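PDB 3TX1: UDP-N-acetylenolpyruvoylglucosamine reductase from Listeria monocytogenes, which catalyses the NADPH-dependent reduction of UDP-N-acetylenolpyruvoylglucosamine to UDP-N-acetylmuramate, using FAD as cofactor, in the biosynthesis of peptidoglycan for the cell wall. Local coordinates for residues 62-65 against 66-70. Numbering follows the deposited sequence.
Sequences KTIE and EAQEV
Glu-66 reaches out alongside the first turn of helix 64-76 and takes hold of Lys-62, joining that turn to the loop that leads in from strand 54-60 of the FAD-binding domain. Thr-63 occupies the N-cap position, yet its own side chain makes no capping bond. With CG beside its backbone N (chi1 -74°) and the chain extended beyond, the glutamate holds its carboxylate out beside the first turn, where the chain before the helix passes. OE1 of Glu-66 accepts the backbone N-H of Lys-62, at 2.7 Å between N and OE1, in a nearly straight bond that arrives from above the carboxylate plane. The lysine chain crosses the glutamate at a slant and bends at chi3 and chi4, bringing NZ round to OE2 for a salt bridge, although the position of NZ is less certain. Each carboxylate oxygen thus has a partner from the same lysine. Thr-63 lies across the glutamate chain at about a right angle, its CB 3.6 Å from CG of Glu-66, whose other neighbours include Ile-35 and Pro-61. Backbone hydrogen bonds of the i to i+4 helical kind run from Ala-67 N to Thr-63 O, Gln-68 N to Ile-64 O and Glu-69 N to Glu-65 O. Further along, Glu-65 crosses Gln-68 roughly at right angles, carboxylate and amide planes 61° apart, while NE2 of Gln-68 is hydrogen-bonded to Gly-179 O. Glu-65 and Glu-69 bring like charges together, which may raise the pKa of one or both somewhat: their carboxylates are turned 69° apart, with OE2 of Glu-65 4.1 Å from OE2 of Glu-69.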
loop_
_atom_site.group_PDB
_atom_site.type_symbol
_atom_site.label_atom_id
_atom_site.label_comp_id
_atom_site.label_asym_id
_atom_site.label_seq_id
_atom_site.Cartn_x
_atom_site.Cartn_y
_atom_site.Cartn_z
ATOM N N LYS A 62 17.501 -6.844 6.329
ATOM C CA LYS A 62 18.485 -6.049 5.613
ATOM C C LYS A 62 18.810 -6.782 4.341
ATOM O O LYS A 62 19.288 -6.191 3.361
ATOM C CB LYS A 62 19.774 -5.979 6.443
ATOM C CG LYS A 62 19.544 -5.904 7.963
ATOM C CD LYS A 62 20.800 -5.559 8.752
ATOM C CE LYS A 62 21.831 -6.678 8.754
ATOM N NZ LYS A 62 21.415 -7.802 9.632
ATOM N N THR A 63 18.505 -8.073 4.345
ATOM C CA THR A 63 18.855 -8.968 3.256
ATOM C C THR A 63 17.678 -9.774 2.793
ATOM O O THR A 63 16.771 -10.080 3.576
ATOM C CB THR A 63 19.832 -10.007 3.814
ATOM O OG1 THR A 63 20.979 -9.328 4.306
ATOM C CG2 THR A 63 20.263 -11.013 2.801
ATOM N N ILE A 64 17.735 -10.145 1.517
ATOM C CA ILE A 64 16.836 -11.108 0.922
ATOM C C ILE A 64 16.878 -12.440 1.676
ATOM O O ILE A 64 15.844 -12.983 2.015
ATOM C CB ILE A 64 17.252 -11.377 -0.524
ATOM C CG1 ILE A 64 16.987 -10.111 -1.357
ATOM C CG2 ILE A 64 16.481 -12.571 -1.088
ATOM C CD1 ILE A 64 17.243 -10.310 -2.826
ATOM N N GLU A 65 18.076 -12.961 1.948
ATOM C CA GLU A 65 18.206 -14.222 2.677
ATOM C C GLU A 65 17.542 -14.086 4.031
ATOM O O GLU A 65 16.864 -15.022 4.491
ATOM C CB GLU A 65 19.666 -14.628 2.803
ATOM C CG GLU A 65 19.926 -15.847 3.644
ATOM C CD GLU A 65 19.537 -17.183 3.003
ATOM O OE1 GLU A 65 19.586 -17.349 1.773
ATOM O OE2 GLU A 65 19.228 -18.118 3.772
ATOM N N GLU A 66 17.704 -12.915 4.656
ATOM C CA GLU A 66 17.058 -12.667 5.941
ATOM C C GLU A 66 15.560 -12.781 5.777
ATOM O O GLU A 66 14.876 -13.370 6.616
ATOM C CB GLU A 66 17.412 -11.300 6.491
ATOM C CG GLU A 66 18.823 -11.198 7.043
ATOM C CD GLU A 66 19.105 -9.908 7.836
ATOM O OE1 GLU A 66 18.311 -8.939 7.861
ATOM O OE2 GLU A 66 20.163 -9.867 8.474
ATOM N N ALA A 67 15.034 -12.243 4.683
ATOM C CA ALA A 67 13.587 -12.303 4.509
ATOM C C ALA A 67 13.146 -13.759 4.401
ATOM O O ALA A 67 12.115 -14.128 4.947
ATOM C CB ALA A 67 13.112 -11.468 3.321
ATOM N N GLN A 68 13.970 -14.569 3.742
ATOM C CA GLN A 68 13.726 -15.975 3.507
ATOM C C GLN A 68 13.673 -16.806 4.771
ATOM O O GLN A 68 12.749 -17.577 4.997
ATOM C CB GLN A 68 14.819 -16.535 2.619
ATOM C CG GLN A 68 14.641 -16.099 1.180
ATOM C CD GLN A 68 15.611 -16.769 0.236
ATOM O OE1 GLN A 68 16.778 -16.371 0.152
ATOM N NE2 GLN A 68 15.139 -17.788 -0.488
ATOM N N GLU A 69 14.670 -16.635 5.607
ATOM C CA GLU A 69 14.721 -17.383 6.804
ATOM C C GLU A 69 13.490 -17.130 7.668
ATOM O O GLU A 69 12.926 -18.065 8.259
ATOM C CB GLU A 69 16.011 -17.054 7.538
ATOM C CG GLU A 69 17.237 -17.553 6.790
ATOM C CD GLU A 69 18.524 -17.184 7.497
ATOM O OE1 GLU A 69 18.669 -15.955 7.698
ATOM O OE2 GLU A 69 19.367 -18.099 7.836
ATOM N N VAL A 70 13.034 -15.888 7.700
ATOM C CA VAL A 70 11.913 -15.538 8.567
ATOM C C VAL A 70 10.596 -16.079 8.024
ATOM O O VAL A 70 9.797 -16.653 8.782
ATOM C CB VAL A 70 11.878 -14.020 8.846
ATOM C CG1 VAL A 70 10.665 -13.623 9.663
ATOM C CG2 VAL A 70 13.158 -13.593 9.554
#